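Local structure of chromosome-partitioning protein Spo0J (Thermus thermophilus HB27, 1VZ0) at residues 63-68 with 92-97; 159-164 with 187-192; 104-109 with 128-133; 52-57 with 85-90; 118-123 with 166-171. The protein probably takes part in chromosome partitioning, binding the centromere-like site parS and stimulating the ATPase activity of Soj. One frame throughout, in Å; residues are numbered along the deposited sequence.

Interaction 1 of 5, residues 63-68 with 92-97; sequences LLVRPQ and VPAVVK
Leu63 and Val92 meet at a slant through single methyl groups, CD1 of Leu63 lying 3.8 Å from CG2 of Val92. Val65, Ala94 and Val96 project from the same face of the sheet as Leu63. The first torsion of Val65 (chi1 -54°) sets its CG2 between the backbone N and the carbonyl carbon, and from there the methyl leans across to CG2 of Val96 at 3.9 Å, again obliquely. Val96 turns its other branch to the proline ring: CG1 of Val96 and CG of Pro67 are only 3.3 Å apart, closer than methyl and methylene groups normally sit. Leu64 and Val95 point to the reverse face. Arg66 meets Lys97 O with its CA-H and CB, and its guanidinium reaches salt bridges with Glu73 and Asp101.

Between the side chains the backbones pair in register, Leu63 with Ala94, Leu64 with Val95 and Val65 with Val96. Val65 N donates to Val95 O at 3.1 Å, nearly straight at 169°, and Lys97 N to Val65 O at 3.0 Å. The bond from Leu63 N to Pro93 O is weak. These are neighbouring parallel strands of the small mixed sheet of the ParB N-terminal domain, with 63-68 central; along Val92 to Ala94 an antiparallel strand of the second subunit continues the sheet across the interface.

Interaction 2 of 5, residues 159-164 with 187-192; sequences QLPPEA and EDRLWG
Arg189 and Leu190, at the start of helix 189-199, pack against the turn that leads into helix 162-169, within the all-helical part of the ParB HTH domain that follows the probable helix-turn-helix segment 137-156. Pro161 occupies the N-cap position of helix 162-169, and its carbonyl O receives the N-H of Ala164 at 2.9 Å.

The apolar contacts centre on the ring of this proline. CG of Pro161 lies 4.0 Å from CD2 of Leu190, the two side chains running past each other in opposite directions. The aliphatic part of Arg189 crosses the ring at about a right angle, with CD of Arg189 4.2 Å from CD of Pro161. CD2 of Leu160 approaches the same arginine CD, while Leu160 also packs on Ala178, Leu181 and Leu182 of helix 175-183.

The polar contact across the segments belongs to Arg189. Extended from CG to NE, the arginine chain carries its guanidinium past Pro161 to the backbone of Gln159, and its NE is held by the carbonyl O of Leu184. Glu163 OE1 is instead hydrogen-bonded to Ser53 of the second subunit, and the Glu163 side chain lies about 4 Å from a bound cobalt ion. One water joins the two segments: it donates to Gln159 O at 2.7 Å and accepts from Arg189 NH2 at 2.8 Å.

Interaction 3 of 5, residues 104-109 with 128-133; sequences ALELAL and QALLEM
Helix segments 104-109 and 128-132 run antiparallel, at 163° with their axes 10.3 Å apart, and come nearest at the CA atoms of Glu106 and Leu130. That separation is filled by side chains, without a hydrogen bond between the segments.

Leu109 meets three residues of the partner: its CD1 sits 3.7 Å from CB of Ala129 and 3.9 Å from CD2 of Leu130, and it also touches the sulfur of Met133. Leu109 and Leu130 run alongside each other in opposite senses; CD2 of Leu130 also touches CG of Glu106. Met133, just past the end of helix 120-132, enters from the following turn. Its SD lies 3.7 Å from CD1 of Leu105, and a bend at the last torsion (chi3 53°) swings the terminal CE over to CB of Glu106 at 3.8 Å. Replacing Met133 with an alanine is likely to open a gap between the helices, leaving Leu105 without its partner across the contact and Leu109 less tightly held. Of its side chain, Glu106 brings CB and CG to the packing, for its extended chain takes the carboxylate on to a salt bridge with Arg143 in helix 137-144.

Pro38 and Phe42 of the second subunit pack on Leu109 and Ala129. The contact is an antiparallel helix-helix packing of leucine, alanine and methionine side chains, setting helix 101-114, in the ParB N-terminal family region, against helix 120-132, in the ParB HTH region.

Interaction 4 of 5, residues 52-57 with 85-90; sequences DSIREK and LMAGLQ
Arg55 lies along the backbone of Ala87, its chain extended from CG to NE, with CG of Arg55 3.2 Å from the carbonyl O of Ala87. CG stands anti to the arginine's own carbonyl carbon (chi1 -86°), and from that start the chain passes over the end of the neighbouring helix. The guanidinium then turns one face to the partner: CA of Ala87 lies 3.8 Å over the plane, nearer its margin than its centre. NH1 approaches Met86 O, but at an angle too poor for a hydrogen bond. NH2 instead turns back one helical turn to Asp52 OD2, 2.7 Å away, in a salt bridge whose hydrogen bond is bent and weak; the other carboxylate oxygen of Asp52 pairs with Lys48.

The partner here is the carboxy-terminal turn of helix 78-86, ended by a Schellman motif at Gly88 with positive phi, and it packs against the last turn of helix 38-57 in the ParB N-terminal domain.

Ile54 adopts the less common rotamer (chi1 66°) that wedges CG1 between the backbone N and the carbonyl carbon. This brings CG1 of Ile54 to 3.4 Å from CB of Ala87, a tight fit, while CD1 continues past the same methyl. Ile54 also packs on Ala83 and Ala84 of helix 78-86. Beyond the glycine, Leu89 points back at helix 38-57, and its CD2 comes to 4.0 Å from Ile54 O.

Interaction 5 of 5, residues 118-123 with 166-171; sequences LSPVEE and EALERG
The hydroxyl of Ser119 is gripped three times: OG donates to Glu169 OE1 at 2.6 Å and accepts from Glu122 N at 3.2 Å, almost straight at 170°, and more weakly from Val121 N. Ser119 is thus the N-cap of helix 120-132, and the carboxylate oxygen is met on its anti side, 33° out of plane. A bend at chi2 (-131°) lays the Glu169 chain across Val121 at about a right angle, with Glu169 CD 3.7 Å from Val121 CB. Leu168, one residue earlier, packs CD1 on Val121 CG2 and CD2 on Pro120 CG, each at 3.8 Å. Losing the carboxylate of Glu169 to an alanine would probably leave the Ser119 OG proton without this acceptor and remove part of the cover of Val121. Glu122 OE2 lies 4.3 Å from Glu169 OE1, but Arg39 of the second subunit pairs with Glu122. Because the proton of Ser119 goes to Glu169, its oxygen is left to accept from the helix N-terminus, whose dipole probably stabilises the buried carboxylate.

From the N terminus, segment 52-57 opens interaction 4 and 63-68 opens interaction 1 before 85-90 closes the former and 92-97 the latter, so the two loops cross within the ParB N-terminal domain, joining its long first helix, sheet and helix 78-86. Next, 104-109 opens interaction 3. Its loop, closed at 128-133, ties that domain to the HTH domain and is crossed by interaction 5, which opens at 118-123 on the same helix 120-132. Interaction 5 closes at 166-171, after interaction 2 has opened at 159-164, so these also cross, sharing helix 162-169. Interaction 2 closes last, at 187-192, its centre about 44 Å from that of interaction 1. All five contacts touch the second subunit.

Interaction 1 of 5, residues 63-68 with 92-97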
# COMPACT_ATOMS: atom_id res chain seq x y z
N LEU C 63 -21.85 -0.33 5.12
CA LEU C 63 -20.81 -1.27 5.53
C LEU C 63 -21.36 -2.59 4.99
O LEU C 63 -22.54 -2.68 4.69
CB LEU C 63 -20.71 -1.37 7.05
CG LEU C 63 -20.23 -0.16 7.84
CD1 LEU C 63 -20.24 -0.50 9.33
CD2 LEU C 63 -18.83 0.22 7.39
N LEU C 64 -20.52 -3.60 4.87
CA LEU C 64 -21.00 -4.88 4.39
C LEU C 64 -20.77 -5.84 5.54
O LEU C 64 -19.65 -5.99 6.02
CB LEU C 64 -20.22 -5.32 3.15
CG LEU C 64 -20.90 -6.37 2.26
CD1 LEU C 64 -19.99 -6.71 1.10
CD2 LEU C 64 -21.21 -7.63 3.06
N VAL C 65 -21.84 -6.49 5.99
CA VAL C 65 -21.74 -7.42 7.10
C VAL C 65 -22.43 -8.76 6.85
O VAL C 65 -23.16 -8.93 5.87
CB VAL C 65 -22.35 -6.80 8.37
CG1 VAL C 65 -21.72 -5.45 8.64
CG2 VAL C 65 -23.86 -6.64 8.20
N ARG C 66 -22.17 -9.70 7.74
CA ARG C 66 -22.80 -11.01 7.67
C ARG C 66 -23.28 -11.36 9.07
O ARG C 66 -22.72 -10.89 10.06
CB ARG C 66 -21.82 -12.08 7.16
CG ARG C 66 -20.73 -12.48 8.14
CD ARG C 66 -20.00 -13.72 7.63
NE ARG C 66 -19.00 -14.21 8.57
CZ ARG C 66 -18.51 -15.44 8.55
NH1 ARG C 66 -17.60 -15.81 9.44
NH2 ARG C 66 -18.94 -16.32 7.64
N PRO C 67 -24.34 -12.18 9.17
CA PRO C 67 -24.89 -12.58 10.47
C PRO C 67 -23.90 -13.42 11.28
O PRO C 67 -23.24 -14.31 10.74
CB PRO C 67 -26.13 -13.37 10.08
CG PRO C 67 -26.56 -12.74 8.79
CD PRO C 67 -25.24 -12.59 8.07
N GLN C 68 -23.80 -13.12 12.57
CA GLN C 68 -22.91 -13.85 13.47
C GLN C 68 -23.44 -13.88 14.89
O GLN C 68 -23.55 -12.84 15.55
CB GLN C 68 -21.51 -13.23 13.47
CG GLN C 68 -20.55 -13.88 12.48
CD GLN C 68 -20.20 -15.30 12.86
OE1 GLN C 68 -21.08 -16.16 12.98
NE2 GLN C 68 -18.91 -15.57 13.06
N VAL C 92 -25.29 2.52 12.50
CA VAL C 92 -24.76 2.78 11.17
C VAL C 92 -25.54 1.98 10.15
O VAL C 92 -26.09 0.93 10.45
CB VAL C 92 -23.27 2.37 11.06
CG1 VAL C 92 -22.42 3.21 12.00
CG2 VAL C 92 -23.12 0.89 11.39
N PRO C 93 -25.60 2.47 8.90
CA PRO C 93 -26.32 1.77 7.84
C PRO C 93 -25.49 0.58 7.38
O PRO C 93 -24.26 0.67 7.27
CB PRO C 93 -26.43 2.84 6.76
CG PRO C 93 -25.16 3.59 6.91
CD PRO C 93 -25.05 3.75 8.41
N ALA C 94 -26.15 -0.54 7.12
CA ALA C 94 -25.44 -1.73 6.69
C ALA C 94 -26.26 -2.63 5.79
O ALA C 94 -27.46 -2.42 5.59
CB ALA C 94 -24.98 -2.51 7.91
N VAL C 95 -25.59 -3.62 5.23
CA VAL C 95 -26.23 -4.60 4.37
C VAL C 95 -25.85 -5.97 4.88
O VAL C 95 -24.68 -6.34 4.86
CB VAL C 95 -25.75 -4.47 2.93
CG1 VAL C 95 -26.33 -5.60 2.09
CG2 VAL C 95 -26.18 -3.12 2.37
N VAL C 96 -26.85 -6.72 5.34
CA VAL C 96 -26.62 -8.06 5.86
C VAL C 96 -26.71 -9.09 4.74
O VAL C 96 -27.67 -9.10 3.97
CB VAL C 96 -27.65 -8.40 6.97
CG1 VAL C 96 -27.32 -9.74 7.61
CG2 VAL C 96 -27.67 -7.30 8.01
N LYS C 97 -25.69 -9.94 4.62
CA LYS C 97 -25.67 -10.99 3.61
C LYS C 97 -25.13 -12.29 4.20
O LYS C 97 -24.11 -12.28 4.88
CB LYS C 97 -24.79 -10.59 2.43
CG LYS C 97 -25.44 -9.63 1.46
CD LYS C 97 -24.65 -9.55 0.17
CE LYS C 97 -25.38 -8.74 -0.88
NZ LYS C 97 -24.66 -8.74 -2.18

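Interaction 2 of 5, residues 159-164 with 187-192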
# COMPACT_ATOMS: atom_id res chain seq x y z
N GLN C 159 7.72 -16.55 -8.26
CA GLN C 159 8.82 -17.50 -8.26
C GLN C 159 10.15 -16.78 -8.15
O GLN C 159 11.21 -17.39 -8.22
CB GLN C 159 8.77 -18.39 -9.50
CG GLN C 159 8.56 -17.70 -10.81
CD GLN C 159 8.13 -18.66 -11.90
OE1 GLN C 159 7.07 -19.30 -11.80
NE2 GLN C 159 8.94 -18.78 -12.95
N LEU C 160 10.08 -15.47 -7.94
CA LEU C 160 11.30 -14.67 -7.80
C LEU C 160 11.77 -14.74 -6.34
O LEU C 160 10.99 -14.97 -5.43
CB LEU C 160 11.04 -13.20 -8.19
CG LEU C 160 10.91 -12.82 -9.67
CD1 LEU C 160 10.56 -11.34 -9.81
CD2 LEU C 160 12.22 -13.10 -10.40
N PRO C 161 13.07 -14.59 -6.12
CA PRO C 161 13.55 -14.65 -4.73
C PRO C 161 13.00 -13.46 -3.93
O PRO C 161 12.75 -12.39 -4.48
CB PRO C 161 15.07 -14.61 -4.88
CG PRO C 161 15.27 -13.90 -6.20
CD PRO C 161 14.19 -14.46 -7.07
N PRO C 162 12.77 -13.65 -2.62
CA PRO C 162 12.24 -12.60 -1.74
C PRO C 162 12.88 -11.21 -1.93
O PRO C 162 12.17 -10.21 -2.04
CB PRO C 162 12.48 -13.17 -0.34
CG PRO C 162 12.30 -14.65 -0.56
CD PRO C 162 13.04 -14.89 -1.87
N GLU C 163 14.21 -11.14 -1.97
CA GLU C 163 14.86 -9.84 -2.15
C GLU C 163 14.50 -9.16 -3.49
O GLU C 163 14.47 -7.93 -3.57
CB GLU C 163 16.39 -9.96 -2.00
CG GLU C 163 17.00 -11.21 -2.56
CD GLU C 163 16.93 -12.37 -1.60
OE1 GLU C 163 17.68 -12.37 -0.60
OE2 GLU C 163 16.12 -13.29 -1.82
N ALA C 164 14.22 -9.94 -4.52
CA ALA C 164 13.84 -9.33 -5.79
C ALA C 164 12.43 -8.76 -5.64
O ALA C 164 12.13 -7.68 -6.14
CB ALA C 164 13.87 -10.35 -6.90
N GLU C 187 19.31 -19.85 -10.05
CA GLU C 187 20.55 -19.60 -9.33
C GLU C 187 21.36 -18.39 -9.79
O GLU C 187 22.44 -18.12 -9.25
CB GLU C 187 21.44 -20.86 -9.34
CG GLU C 187 21.77 -21.42 -10.72
CD GLU C 187 20.62 -22.19 -11.37
OE1 GLU C 187 20.84 -22.73 -12.48
OE2 GLU C 187 19.51 -22.26 -10.80
N ASP C 188 20.85 -17.65 -10.76
CA ASP C 188 21.56 -16.47 -11.25
C ASP C 188 20.75 -15.21 -11.01
O ASP C 188 21.20 -14.11 -11.30
CB ASP C 188 21.81 -16.60 -12.75
CG ASP C 188 22.75 -17.73 -13.09
OD1 ASP C 188 22.69 -18.23 -14.23
OD2 ASP C 188 23.54 -18.11 -12.21
N ARG C 189 19.55 -15.38 -10.46
CA ARG C 189 18.67 -14.24 -10.24
C ARG C 189 19.16 -13.20 -9.25
O ARG C 189 19.00 -12.00 -9.48
CB ARG C 189 17.28 -14.76 -9.87
CG ARG C 189 16.64 -15.47 -11.05
CD ARG C 189 15.30 -16.11 -10.74
NE ARG C 189 14.82 -16.78 -11.93
CZ ARG C 189 13.80 -17.63 -11.98
NH1 ARG C 189 13.46 -18.18 -13.14
NH2 ARG C 189 13.13 -17.94 -10.87
N LEU C 190 19.76 -13.64 -8.15
CA LEU C 190 20.28 -12.69 -7.18
C LEU C 190 21.39 -11.90 -7.86
O LEU C 190 21.43 -10.67 -7.77
CB LEU C 190 20.79 -13.40 -5.93
CG LEU C 190 19.66 -13.85 -5.00
CD1 LEU C 190 20.22 -14.44 -3.71
CD2 LEU C 190 18.77 -12.65 -4.68
N TRP C 191 22.28 -12.61 -8.53
CA TRP C 191 23.36 -11.93 -9.23
C TRP C 191 22.78 -10.88 -10.17
O TRP C 191 23.23 -9.73 -10.20
CB TRP C 191 24.18 -12.92 -10.04
CG TRP C 191 25.23 -12.22 -10.84
CD1 TRP C 191 26.38 -11.66 -10.37
CD2 TRP C 191 25.18 -11.90 -12.24
NE1 TRP C 191 27.05 -11.01 -11.38
CE2 TRP C 191 26.33 -11.14 -12.54
CE3 TRP C 191 24.27 -12.18 -13.26
CZ2 TRP C 191 26.59 -10.65 -13.82
CZ3 TRP C 191 24.53 -11.70 -14.54
CH2 TRP C 191 25.69 -10.94 -14.81
N GLY C 192 21.77 -11.28 -10.94
CA GLY C 192 21.16 -10.35 -11.87
C GLY C 192 20.56 -9.14 -11.18
O GLY C 192 20.67 -8.01 -11.69
O HOH W 1 13.84 -17.80 -8.12

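Interaction 3 of 5, residues 104-109 with 128-133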
# COMPACT_ATOMS: atom_id res chain seq x y z
N ALA C 104 -16.53 -14.98 2.56
CA ALA C 104 -16.09 -13.79 3.27
C ALA C 104 -14.62 -13.53 2.98
O ALA C 104 -14.20 -12.39 2.80
CB ALA C 104 -16.32 -13.95 4.76
N LEU C 105 -13.84 -14.61 2.94
CA LEU C 105 -12.41 -14.50 2.66
C LEU C 105 -12.22 -14.05 1.22
O LEU C 105 -11.42 -13.16 0.93
CB LEU C 105 -11.73 -15.85 2.85
CG LEU C 105 -10.32 -15.85 3.45
CD1 LEU C 105 -9.65 -17.16 3.07
CD2 LEU C 105 -9.51 -14.67 2.93
N GLU C 106 -12.97 -14.67 0.32
CA GLU C 106 -12.89 -14.33 -1.09
C GLU C 106 -13.22 -12.84 -1.26
O GLU C 106 -12.55 -12.13 -2.01
CB GLU C 106 -13.87 -15.21 -1.89
CG GLU C 106 -14.01 -14.85 -3.36
CD GLU C 106 -14.84 -15.86 -4.15
OE1 GLU C 106 -15.20 -15.56 -5.32
OE2 GLU C 106 -15.12 -16.95 -3.62
N LEU C 107 -14.24 -12.36 -0.55
CA LEU C 107 -14.60 -10.95 -0.66
C LEU C 107 -13.48 -10.07 -0.11
O LEU C 107 -13.17 -9.03 -0.67
CB LEU C 107 -15.91 -10.66 0.10
CG LEU C 107 -17.21 -11.08 -0.60
CD1 LEU C 107 -18.38 -10.80 0.34
CD2 LEU C 107 -17.37 -10.32 -1.91
N ALA C 108 -12.87 -10.49 0.99
CA ALA C 108 -11.79 -9.71 1.58
C ALA C 108 -10.62 -9.59 0.60
O ALA C 108 -10.04 -8.52 0.43
CB ALA C 108 -11.32 -10.34 2.88
N LEU C 109 -10.29 -10.70 -0.05
CA LEU C 109 -9.21 -10.69 -1.01
C LEU C 109 -9.56 -9.81 -2.20
O LEU C 109 -8.74 -9.01 -2.65
CB LEU C 109 -8.90 -12.12 -1.48
CG LEU C 109 -8.28 -13.01 -0.41
CD1 LEU C 109 -8.32 -14.47 -0.86
CD2 LEU C 109 -6.84 -12.57 -0.12
N GLN C 128 -3.02 -15.65 -6.15
CA GLN C 128 -2.63 -16.97 -5.70
C GLN C 128 -3.52 -17.49 -4.58
O GLN C 128 -3.83 -18.68 -4.52
CB GLN C 128 -1.18 -16.98 -5.24
CG GLN C 128 -0.70 -18.37 -4.88
CD GLN C 128 0.69 -18.38 -4.30
OE1 GLN C 128 0.94 -17.79 -3.25
NE2 GLN C 128 1.60 -19.05 -4.99
N ALA C 129 -3.91 -16.61 -3.67
CA ALA C 129 -4.77 -17.00 -2.56
C ALA C 129 -6.14 -17.43 -3.10
O ALA C 129 -6.73 -18.39 -2.62
CB ALA C 129 -4.92 -15.85 -1.57
N LEU C 130 -6.64 -16.71 -4.10
CA LEU C 130 -7.93 -17.03 -4.68
C LEU C 130 -7.88 -18.40 -5.37
O LEU C 130 -8.84 -19.17 -5.31
CB LEU C 130 -8.37 -15.94 -5.66
CG LEU C 130 -8.83 -14.63 -5.02
CD1 LEU C 130 -9.06 -13.55 -6.07
CD2 LEU C 130 -10.12 -14.90 -4.24
N LEU C 131 -6.75 -18.69 -6.00
CA LEU C 131 -6.56 -19.97 -6.68
C LEU C 131 -6.56 -21.10 -5.65
O LEU C 131 -7.16 -22.15 -5.87
CB LEU C 131 -5.23 -20.01 -7.44
CG LEU C 131 -5.03 -19.12 -8.66
CD1 LEU C 131 -3.64 -19.39 -9.24
CD2 LEU C 131 -6.10 -19.41 -9.69
N GLU C 132 -5.86 -20.87 -4.54
CA GLU C 132 -5.77 -21.87 -3.48
C GLU C 132 -7.13 -22.17 -2.88
O GLU C 132 -7.33 -23.21 -2.25
CB GLU C 132 -4.81 -21.40 -2.39
CG GLU C 132 -3.35 -21.45 -2.80
CD GLU C 132 -2.44 -20.77 -1.82
OE1 GLU C 132 -1.21 -20.86 -1.99
OE2 GLU C 132 -2.95 -20.13 -0.87
N MET C 133 -8.06 -21.25 -3.07
CA MET C 133 -9.40 -21.43 -2.56
C MET C 133 -10.28 -22.16 -3.57
O MET C 133 -11.45 -22.40 -3.32
CB MET C 133 -10.00 -20.07 -2.20
CG MET C 133 -9.49 -19.54 -0.88
SD MET C 133 -10.12 -17.93 -0.50
CE MET C 133 -11.91 -18.20 -0.69

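Interaction 4 of 5, residues 52-57 with 85-90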
# COMPACT_ATOMS: atom_id res chain seq x y z
N ASP C 52 -14.10 12.47 11.90
CA ASP C 52 -14.61 13.80 12.22
C ASP C 52 -15.77 14.17 11.31
O ASP C 52 -16.76 14.75 11.75
CB ASP C 52 -13.50 14.85 12.09
CG ASP C 52 -12.43 14.72 13.16
OD1 ASP C 52 -11.29 15.16 12.90
OD2 ASP C 52 -12.73 14.20 14.25
N SER C 53 -15.63 13.84 10.03
CA SER C 53 -16.65 14.16 9.05
C SER C 53 -17.94 13.37 9.24
O SER C 53 -19.03 13.91 9.02
CB SER C 53 -16.11 13.91 7.64
OG SER C 53 -17.10 14.20 6.66
N ILE C 54 -17.84 12.10 9.64
CA ILE C 54 -19.05 11.31 9.82
C ILE C 54 -19.76 11.60 11.14
O ILE C 54 -20.92 11.24 11.30
CB ILE C 54 -18.77 9.79 9.71
CG1 ILE C 54 -17.89 9.33 10.86
CG2 ILE C 54 -18.11 9.49 8.37
CD1 ILE C 54 -17.63 7.85 10.85
N ARG C 55 -19.07 12.23 12.09
CA ARG C 55 -19.71 12.57 13.35
C ARG C 55 -20.87 13.50 13.01
O ARG C 55 -21.88 13.53 13.71
CB ARG C 55 -18.77 13.32 14.29
CG ARG C 55 -17.87 12.47 15.17
CD ARG C 55 -17.39 13.30 16.34
NE ARG C 55 -16.28 12.68 17.07
CZ ARG C 55 -15.06 12.49 16.56
NH1 ARG C 55 -14.12 11.92 17.29
NH2 ARG C 55 -14.80 12.88 15.32
N GLU C 56 -20.69 14.26 11.94
CA GLU C 56 -21.68 15.23 11.49
C GLU C 56 -22.80 14.61 10.66
O GLU C 56 -23.96 14.63 11.07
CB GLU C 56 -21.00 16.32 10.66
CG GLU C 56 -19.85 17.03 11.37
CD GLU C 56 -20.29 17.78 12.61
OE1 GLU C 56 -20.77 17.14 13.57
OE2 GLU C 56 -20.15 19.03 12.63
N LYS C 57 -22.45 14.06 9.50
CA LYS C 57 -23.43 13.47 8.62
C LYS C 57 -23.61 11.96 8.71
O LYS C 57 -24.40 11.38 7.97
CB LYS C 57 -23.13 13.84 7.16
CG LYS C 57 -21.66 13.84 6.80
CD LYS C 57 -21.00 15.17 7.17
CE LYS C 57 -21.56 16.31 6.33
NZ LYS C 57 -20.94 17.63 6.67
N LEU C 85 -16.67 4.14 14.68
CA LEU C 85 -16.43 3.93 16.10
C LEU C 85 -15.83 5.20 16.70
O LEU C 85 -16.32 5.69 17.72
CB LEU C 85 -15.49 2.74 16.31
CG LEU C 85 -16.11 1.36 16.11
CD1 LEU C 85 -15.05 0.28 16.12
CD2 LEU C 85 -17.12 1.11 17.21
N MET C 86 -14.79 5.71 16.06
CA MET C 86 -14.14 6.94 16.53
C MET C 86 -15.14 8.09 16.61
O MET C 86 -15.11 8.89 17.54
CB MET C 86 -12.99 7.34 15.59
CG MET C 86 -11.62 6.80 15.97
SD MET C 86 -10.31 7.58 15.01
CE MET C 86 -10.45 9.25 15.59
N ALA C 87 -16.03 8.16 15.62
CA ALA C 87 -17.04 9.21 15.55
C ALA C 87 -18.04 9.11 16.70
O ALA C 87 -18.80 10.05 16.97
CB ALA C 87 -17.77 9.14 14.22
N GLY C 88 -18.05 7.96 17.38
CA GLY C 88 -18.95 7.76 18.49
C GLY C 88 -20.39 7.50 18.09
O GLY C 88 -21.30 7.74 18.89
N LEU C 89 -20.61 7.01 16.88
CA LEU C 89 -21.97 6.72 16.42
C LEU C 89 -22.52 5.49 17.13
O LEU C 89 -21.77 4.59 17.50
CB LEU C 89 -21.99 6.49 14.91
CG LEU C 89 -21.51 7.62 13.99
CD1 LEU C 89 -21.77 7.24 12.54
CD2 LEU C 89 -22.25 8.91 14.33
N GLN C 90 -23.84 5.47 17.33
CA GLN C 90 -24.52 4.36 17.99
C GLN C 90 -25.08 3.39 16.98
O GLN C 90 -25.22 2.19 17.24
CB GLN C 90 -25.66 4.87 18.88
CG GLN C 90 -25.24 5.24 20.29
CD GLN C 90 -24.23 6.36 20.32
OE1 GLN C 90 -24.53 7.50 19.96
NE2 GLN C 90 -23.01 6.04 20.75

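Interaction 5 of 5, residues 118-123 with 166-171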
# COMPACT_ATOMS: atom_id res chain seq x y z
N LEU C 118 -2.61 -1.45 -4.15
CA LEU C 118 -1.93 -2.64 -4.66
C LEU C 118 -0.56 -2.54 -5.35
O LEU C 118 -0.42 -1.87 -6.36
CB LEU C 118 -2.86 -3.37 -5.63
CG LEU C 118 -3.37 -4.78 -5.31
CD1 LEU C 118 -3.84 -5.43 -6.60
CD2 LEU C 118 -2.28 -5.61 -4.69
N SER C 119 0.45 -3.22 -4.80
CA SER C 119 1.75 -3.26 -5.46
C SER C 119 1.60 -4.49 -6.35
O SER C 119 0.74 -5.34 -6.08
CB SER C 119 2.88 -3.50 -4.45
OG SER C 119 2.91 -4.85 -4.03
N PRO C 120 2.39 -4.62 -7.42
CA PRO C 120 2.18 -5.82 -8.22
C PRO C 120 2.47 -7.13 -7.49
O PRO C 120 1.98 -8.19 -7.88
CB PRO C 120 3.07 -5.59 -9.44
CG PRO C 120 4.12 -4.65 -8.94
CD PRO C 120 3.35 -3.71 -8.06
N VAL C 121 3.26 -7.07 -6.41
CA VAL C 121 3.57 -8.29 -5.66
C VAL C 121 2.35 -8.72 -4.85
O VAL C 121 1.99 -9.90 -4.81
CB VAL C 121 4.77 -8.08 -4.71
CG1 VAL C 121 5.07 -9.36 -3.95
CG2 VAL C 121 6.00 -7.65 -5.50
N GLU C 122 1.71 -7.76 -4.20
CA GLU C 122 0.52 -8.04 -3.41
C GLU C 122 -0.57 -8.51 -4.35
O GLU C 122 -1.38 -9.37 -4.00
CB GLU C 122 0.05 -6.80 -2.68
CG GLU C 122 1.05 -6.21 -1.72
CD GLU C 122 0.49 -5.03 -0.98
OE1 GLU C 122 -0.33 -5.24 -0.06
OE2 GLU C 122 0.84 -3.88 -1.34
N GLU C 123 -0.59 -7.94 -5.54
CA GLU C 123 -1.58 -8.31 -6.53
C GLU C 123 -1.44 -9.81 -6.79
O GLU C 123 -2.42 -10.54 -6.78
CB GLU C 123 -1.36 -7.54 -7.82
CG GLU C 123 -2.43 -7.80 -8.86
CD GLU C 123 -2.06 -7.22 -10.23
OE1 GLU C 123 -2.84 -7.43 -11.18
OE2 GLU C 123 -1.00 -6.57 -10.34
N GLU C 166 11.12 -7.65 -2.88
CA GLU C 166 11.24 -6.49 -1.99
C GLU C 166 11.69 -5.26 -2.77
O GLU C 166 11.19 -4.15 -2.55
CB GLU C 166 12.24 -6.75 -0.86
CG GLU C 166 11.65 -7.48 0.31
CD GLU C 166 10.57 -6.66 0.99
OE1 GLU C 166 9.52 -7.23 1.33
OE2 GLU C 166 10.77 -5.45 1.20
N ALA C 167 12.64 -5.47 -3.67
CA ALA C 167 13.17 -4.39 -4.48
C ALA C 167 12.07 -3.83 -5.37
O ALA C 167 12.04 -2.63 -5.69
CB ALA C 167 14.33 -4.89 -5.32
N LEU C 168 11.15 -4.71 -5.76
CA LEU C 168 10.03 -4.31 -6.60
C LEU C 168 9.08 -3.45 -5.78
O LEU C 168 8.64 -2.40 -6.22
CB LEU C 168 9.29 -5.55 -7.11
CG LEU C 168 8.65 -5.41 -8.50
CD1 LEU C 168 7.74 -6.60 -8.74
CD2 LEU C 168 7.87 -4.12 -8.62
N GLU C 169 8.76 -3.92 -4.58
CA GLU C 169 7.88 -3.18 -3.70
C GLU C 169 8.48 -1.82 -3.30
O GLU C 169 7.76 -0.84 -3.14
CB GLU C 169 7.58 -4.00 -2.45
CG GLU C 169 7.12 -5.40 -2.77
CD GLU C 169 5.88 -5.79 -2.02
OE1 GLU C 169 4.82 -5.18 -2.28
OE2 GLU C 169 5.95 -6.70 -1.18
N ARG C 170 9.80 -1.76 -3.15
CA ARG C 170 10.46 -0.51 -2.80
C ARG C 170 10.52 0.43 -4.00
O ARG C 170 10.86 1.61 -3.85
CB ARG C 170 11.89 -0.73 -2.30
CG ARG C 170 11.99 -1.32 -0.89
CD ARG C 170 13.38 -1.09 -0.32
NE ARG C 170 14.42 -1.67 -1.16
CZ ARG C 170 14.80 -2.95 -1.10
NH1 ARG C 170 15.75 -3.40 -1.90
NH2 ARG C 170 14.24 -3.76 -0.21
N GLY C 171 10.19 -0.09 -5.18
CA GLY C 171 10.25 0.74 -6.37
C GLY C 171 11.67 0.91 -6.88
O GLY C 171 11.91 1.78 -7.70